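Local atomic coordinates of glycerol kinase, putative (Plasmodium falciparum, PDB entry 2W40), a protein that probably phosphorylates glycerol at the expense of ATP to give sn-glycerol 3-phosphate, as glycerol kinases of the FGGY family do. Residues I103-V114 against N135-L146. Sequence-based numbering, arbitrary orientation.
With EDO (1,2-ethanediol), chain B.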
loop_
_atom_site.group_PDB
_atom_site.type_symbol
_atom_site.label_atom_id
_atom_site.label_comp_id
_atom_site.label_asym_id
_atom_site.label_seq_id
_atom_site.Cartn_x
_atom_site.Cartn_y
_atom_site.Cartn_z
ATOM N N ILE C 103 10.290 -23.832 -10.280
ATOM C CA ILE C 103 9.129 -23.004 -10.250
ATOM C C ILE C 103 8.375 -23.305 -8.950
ATOM O O ILE C 103 7.992 -24.458 -8.675
ATOM C CB ILE C 103 8.184 -23.224 -11.449
ATOM C CG1 ILE C 103 8.940 -22.891 -12.778
ATOM C CG2 ILE C 103 6.979 -22.264 -11.325
ATOM C CD1 ILE C 103 8.154 -23.153 -14.059
ATOM N N VAL C 104 8.303 -22.253 -8.113
ATOM C CA VAL C 104 7.909 -22.404 -6.693
ATOM C C VAL C 104 6.405 -22.546 -6.616
ATOM O O VAL C 104 5.625 -22.096 -7.524
ATOM C CB VAL C 104 8.494 -21.222 -5.846
ATOM C CG1 VAL C 104 8.231 -21.313 -4.374
ATOM C CG2 VAL C 104 10.030 -21.158 -6.017
ATOM N N TRP C 105 5.965 -23.105 -5.501
ATOM C CA TRP C 105 4.501 -23.253 -5.209
ATOM C C TRP C 105 3.754 -21.916 -5.374
ATOM O O TRP C 105 2.599 -21.901 -5.652
ATOM C CB TRP C 105 4.325 -23.961 -3.861
ATOM C CG TRP C 105 4.852 -23.228 -2.679
ATOM C CD1 TRP C 105 6.092 -23.362 -2.150
ATOM C CD2 TRP C 105 4.129 -22.324 -1.807
ATOM N NE1 TRP C 105 6.205 -22.596 -0.993
ATOM C CE2 TRP C 105 5.025 -21.947 -0.761
ATOM C CE3 TRP C 105 2.792 -21.887 -1.733
ATOM C CZ2 TRP C 105 4.617 -21.039 0.293
ATOM C CZ3 TRP C 105 2.399 -21.060 -0.710
ATOM C CH2 TRP C 105 3.312 -20.635 0.286
ATOM N N LEU C 106 4.377 -20.843 -4.935
ATOM C CA LEU C 106 3.839 -19.463 -4.989
ATOM C C LEU C 106 3.721 -18.840 -6.405
ATOM O O LEU C 106 3.055 -17.797 -6.565
ATOM C CB LEU C 106 4.673 -18.534 -4.114
ATOM C CG LEU C 106 4.436 -18.599 -2.598
ATOM C CD1 LEU C 106 5.589 -17.843 -1.825
ATOM C CD2 LEU C 106 2.975 -18.032 -2.234
ATOM N N ASP C 107 4.323 -19.482 -7.403
ATOM C CA ASP C 107 4.280 -18.982 -8.778
ATOM C C ASP C 107 2.835 -19.095 -9.268
ATOM O O ASP C 107 2.175 -20.077 -9.050
ATOM C CB ASP C 107 5.215 -19.836 -9.666
ATOM C CG ASP C 107 5.374 -19.316 -11.083
ATOM O OD1 ASP C 107 6.410 -18.663 -11.389
ATOM O OD2 ASP C 107 4.415 -19.576 -11.838
ATOM N N THR C 108 2.419 -18.086 -10.011
ATOM C CA THR C 108 1.072 -18.093 -10.578
ATOM C C THR C 108 0.989 -17.808 -12.081
ATOM O O THR C 108 -0.085 -17.412 -12.596
ATOM C CB THR C 108 0.197 -17.025 -9.851
ATOM O OG1 THR C 108 0.809 -15.728 -9.898
ATOM C CG2 THR C 108 -0.086 -17.427 -8.411
ATOM N N ARG C 109 2.085 -18.029 -12.807
ATOM C CA ARG C 109 2.142 -17.748 -14.227
ATOM C C ARG C 109 1.157 -18.614 -14.987
ATOM O O ARG C 109 0.837 -18.308 -16.180
ATOM C CB ARG C 109 3.577 -17.980 -14.806
ATOM C CG ARG C 109 3.928 -19.357 -15.197
ATOM C CD ARG C 109 5.420 -19.572 -15.422
ATOM N NE ARG C 109 6.291 -19.305 -14.325
ATOM C CZ ARG C 109 7.592 -19.217 -14.437
ATOM N NH1 ARG C 109 8.198 -19.349 -15.634
ATOM N NH2 ARG C 109 8.314 -18.948 -13.394
ATOM N N VAL C 110 0.748 -19.751 -14.370
ATOM C CA VAL C 110 -0.134 -20.662 -15.085
ATOM C C VAL C 110 -1.615 -20.325 -14.970
ATOM O O VAL C 110 -2.481 -21.169 -15.367
ATOM C CB VAL C 110 0.151 -22.131 -14.650
ATOM C CG1 VAL C 110 1.671 -22.519 -14.886
ATOM C CG2 VAL C 110 -0.245 -22.330 -13.159
ATOM N N GLU C 111 -1.921 -19.154 -14.410
ATOM C CA GLU C 111 -3.338 -18.715 -14.250
ATOM C C GLU C 111 -4.117 -18.929 -15.548
ATOM O O GLU C 111 -5.181 -19.492 -15.551
ATOM C CB GLU C 111 -3.361 -17.246 -13.813
ATOM C CG GLU C 111 -4.760 -16.571 -13.687
ATOM C CD GLU C 111 -4.694 -15.039 -13.349
ATOM O OE1 GLU C 111 -3.594 -14.439 -13.075
ATOM O OE2 GLU C 111 -5.771 -14.407 -13.330
ATOM N N GLU C 112 -3.570 -18.420 -16.655
ATOM C CA GLU C 112 -4.263 -18.518 -17.960
ATOM C C GLU C 112 -4.564 -19.980 -18.403
ATOM O O GLU C 112 -5.710 -20.313 -18.788
ATOM C CB GLU C 112 -3.523 -17.708 -19.062
ATOM C CG GLU C 112 -4.099 -17.951 -20.451
ATOM C CD GLU C 112 -3.470 -17.110 -21.573
ATOM O OE1 GLU C 112 -2.318 -16.608 -21.431
ATOM O OE2 GLU C 112 -4.125 -17.007 -22.626
ATOM N N LEU C 113 -3.564 -20.855 -18.241
ATOM C CA LEU C 113 -3.651 -22.325 -18.509
ATOM C C LEU C 113 -4.672 -22.964 -17.662
ATOM O O LEU C 113 -5.459 -23.809 -18.157
ATOM C CB LEU C 113 -2.316 -23.131 -18.364
ATOM C CG LEU C 113 -1.298 -23.024 -19.431
ATOM C CD1 LEU C 113 0.032 -23.586 -18.769
ATOM C CD2 LEU C 113 -1.817 -23.773 -20.658
ATOM N N VAL C 114 -4.665 -22.631 -16.355
ATOM C CA VAL C 114 -5.699 -23.220 -15.487
ATOM C C VAL C 114 -7.142 -22.835 -15.903
ATOM O O VAL C 114 -7.996 -23.664 -15.956
ATOM C CB VAL C 114 -5.415 -22.888 -13.977
ATOM C CG1 VAL C 114 -6.598 -23.242 -13.050
ATOM C CG2 VAL C 114 -4.068 -23.529 -13.528
ATOM N N ASN C 135 -5.530 -25.901 -10.080
ATOM C CA ASN C 135 -5.129 -24.665 -9.467
ATOM C C ASN C 135 -3.729 -24.266 -9.927
ATOM O O ASN C 135 -3.094 -25.022 -10.638
ATOM C CB ASN C 135 -5.275 -24.775 -7.935
ATOM C CG ASN C 135 -4.409 -25.868 -7.352
ATOM O OD1 ASN C 135 -3.191 -25.994 -7.759
ATOM N ND2 ASN C 135 -4.959 -26.614 -6.356
ATOM N N THR C 136 -3.287 -23.099 -9.504
ATOM C CA THR C 136 -1.968 -22.597 -9.872
ATOM C C THR C 136 -0.864 -23.080 -8.953
ATOM O O THR C 136 0.331 -22.731 -9.170
ATOM C CB THR C 136 -1.893 -21.061 -9.921
ATOM O OG1 THR C 136 -2.172 -20.611 -8.611
ATOM C CG2 THR C 136 -2.960 -20.464 -10.887
ATOM N N TYR C 137 -1.276 -23.838 -7.936
ATOM C CA TYR C 137 -0.504 -24.113 -6.681
ATOM C C TYR C 137 0.289 -25.452 -6.827
ATOM O O TYR C 137 1.513 -25.503 -6.522
ATOM C CB TYR C 137 -1.549 -24.191 -5.565
ATOM C CG TYR C 137 -1.072 -24.595 -4.186
ATOM C CD1 TYR C 137 0.218 -24.268 -3.714
ATOM C CD2 TYR C 137 -1.948 -25.166 -3.339
ATOM C CE1 TYR C 137 0.591 -24.635 -2.360
ATOM C CE2 TYR C 137 -1.571 -25.554 -2.069
ATOM C CZ TYR C 137 -0.327 -25.238 -1.566
ATOM O OH TYR C 137 -0.023 -25.627 -0.263
ATOM N N PHE C 138 -0.421 -26.532 -7.224
ATOM C CA PHE C 138 0.178 -27.868 -7.442
ATOM C C PHE C 138 1.172 -27.928 -8.569
ATOM O O PHE C 138 1.266 -27.007 -9.310
ATOM C CB PHE C 138 -0.884 -28.909 -7.483
ATOM C CG PHE C 138 -1.420 -29.320 -6.116
ATOM C CD1 PHE C 138 -1.331 -28.492 -5.003
ATOM C CD2 PHE C 138 -1.922 -30.604 -5.949
ATOM C CE1 PHE C 138 -1.803 -28.937 -3.741
ATOM C CE2 PHE C 138 -2.415 -31.048 -4.708
ATOM C CZ PHE C 138 -2.393 -30.170 -3.629
ATOM N N SER C 139 1.961 -28.994 -8.652
ATOM C CA SER C 139 3.099 -29.009 -9.593
ATOM C C SER C 139 2.642 -29.073 -11.066
ATOM O O SER C 139 3.363 -28.549 -11.947
ATOM C CB SER C 139 4.000 -30.218 -9.344
ATOM O OG SER C 139 4.444 -30.243 -8.017
ATOM N N ALA C 140 1.514 -29.758 -11.297
ATOM C CA ALA C 140 1.187 -30.247 -12.677
ATOM C C ALA C 140 1.152 -29.098 -13.710
ATOM O O ALA C 140 1.711 -29.244 -14.801
ATOM C CB ALA C 140 -0.144 -30.956 -12.722
ATOM N N PHE C 141 0.491 -28.000 -13.387
ATOM C CA PHE C 141 0.425 -26.918 -14.437
ATOM C C PHE C 141 1.734 -26.232 -14.675
ATOM O O PHE C 141 1.990 -25.758 -15.777
ATOM C CB PHE C 141 -0.645 -25.860 -14.132
ATOM C CG PHE C 141 -2.049 -26.309 -14.474
ATOM C CD1 PHE C 141 -2.541 -26.075 -15.744
ATOM C CD2 PHE C 141 -2.852 -26.950 -13.562
ATOM C CE1 PHE C 141 -3.810 -26.476 -16.143
ATOM C CE2 PHE C 141 -4.131 -27.349 -13.950
ATOM C CZ PHE C 141 -4.604 -27.105 -15.259
ATOM N N LYS C 142 2.601 -26.235 -13.665
ATOM C CA LYS C 142 4.012 -25.778 -13.861
ATOM C C LYS C 142 4.799 -26.704 -14.780
ATOM O O LYS C 142 5.569 -26.238 -15.636
ATOM C CB LYS C 142 4.619 -25.623 -12.486
ATOM C CG LYS C 142 3.876 -24.465 -11.891
ATOM C CD LYS C 142 3.173 -24.843 -10.689
ATOM C CE LYS C 142 3.830 -24.439 -9.452
ATOM N NZ LYS C 142 3.063 -23.371 -8.835
ATOM N N ILE C 143 4.577 -27.991 -14.646
ATOM C CA ILE C 143 5.265 -28.924 -15.473
ATOM C C ILE C 143 4.759 -28.672 -16.918
ATOM O O ILE C 143 5.534 -28.679 -17.872
ATOM C CB ILE C 143 4.916 -30.342 -15.033
ATOM C CG1 ILE C 143 5.553 -30.679 -13.615
ATOM C CG2 ILE C 143 5.371 -31.381 -16.085
ATOM C CD1 ILE C 143 4.889 -31.939 -12.846
ATOM N N LEU C 144 3.416 -28.593 -17.068
ATOM C CA LEU C 144 2.818 -28.311 -18.360
ATOM C C LEU C 144 3.381 -27.040 -18.998
ATOM O O LEU C 144 3.765 -27.010 -20.192
ATOM C CB LEU C 144 1.330 -28.250 -18.267
ATOM C CG LEU C 144 0.555 -27.963 -19.606
ATOM C CD1 LEU C 144 0.838 -28.995 -20.685
ATOM C CD2 LEU C 144 -0.965 -27.851 -19.279
ATOM N N TRP C 145 3.473 -25.987 -18.256
ATOM C CA TRP C 145 4.033 -24.776 -18.755
ATOM C C TRP C 145 5.447 -24.984 -19.276
ATOM O O TRP C 145 5.814 -24.494 -20.367
ATOM C CB TRP C 145 4.062 -23.711 -17.662
ATOM C CG TRP C 145 4.477 -22.357 -18.154
ATOM C CD1 TRP C 145 3.649 -21.356 -18.606
ATOM C CD2 TRP C 145 5.799 -21.841 -18.256
ATOM N NE1 TRP C 145 4.404 -20.263 -18.938
ATOM C CE2 TRP C 145 5.705 -20.545 -18.785
ATOM C CE3 TRP C 145 7.064 -22.366 -17.986
ATOM C CZ2 TRP C 145 6.817 -19.741 -18.976
ATOM C CZ3 TRP C 145 8.170 -21.566 -18.192
ATOM C CH2 TRP C 145 8.023 -20.289 -18.734
ATOM N N LEU C 146 6.279 -25.687 -18.518
ATOM C CA LEU C 146 7.684 -25.990 -18.914
ATOM C C LEU C 146 7.733 -26.748 -20.255
ATOM O O LEU C 146 8.506 -26.415 -21.139
ATOM C CB LEU C 146 8.438 -26.729 -17.800
ATOM C CG LEU C 146 8.782 -25.805 -16.639
ATOM C CD1 LEU C 146 9.166 -26.713 -15.421
ATOM C CD2 LEU C 146 9.873 -24.830 -17.063
HETATM C C1 EDO B . 5.545 -13.493 -8.186
HETATM O O1 EDO B . 5.241 -12.043 -8.717
HETATM C C2 EDO B . 4.627 -14.459 -7.300
HETATM O O2 EDO B . 3.557 -15.451 -7.650
HETATM O O HOH W 1 0.251 -20.518 -6.859
#
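Trp-105 and Tyr-137 bring the two backbones closest, their CA atoms 5.3 Å apart, where the loops leading into helices 111-118 and 140-149 of the actin-like FGGY N-terminal domain run past each other. Lys-142, its chain bent from chi2 onward, threads between the loops past Ile-103 CG2. Its NZ donates to Val-104 O at 3.1 Å and, in the carbonyl plane, to Thr-136 O. A water joins Trp-105 O and Asp-107 O to Thr-136 OG1. Arg-109 CD sits 3.6 Å from the five-membered ring centroid of Trp-145, over its face, and the guanidinium continues above the six-membered ring as a cation-pi pair, its plane turned 79° from the ring. NE and NH2 grip the Asp-107 carboxylate side-on; Asp-107 OD1 also accepts from Tyr-45 N, and Glu-46 forms a second salt bridge with Arg-109 NH2. Val-114 CG2 presses onto the Phe-141 face, 3.5 Å from the centroid, while Val-110 CG2 wedges between Phe-141 CB and Thr-136 CA. Tyr-137 CE1 lies against CE3 (3.6 Å) of Trp-105, itself near Thr-270, which binds ADP in another structure of this protein. One buried ammonium thus ties both loops through carbonyl oxygens, fixing the one whose Tyr-137 hydroxyl bonds a bound glycerol.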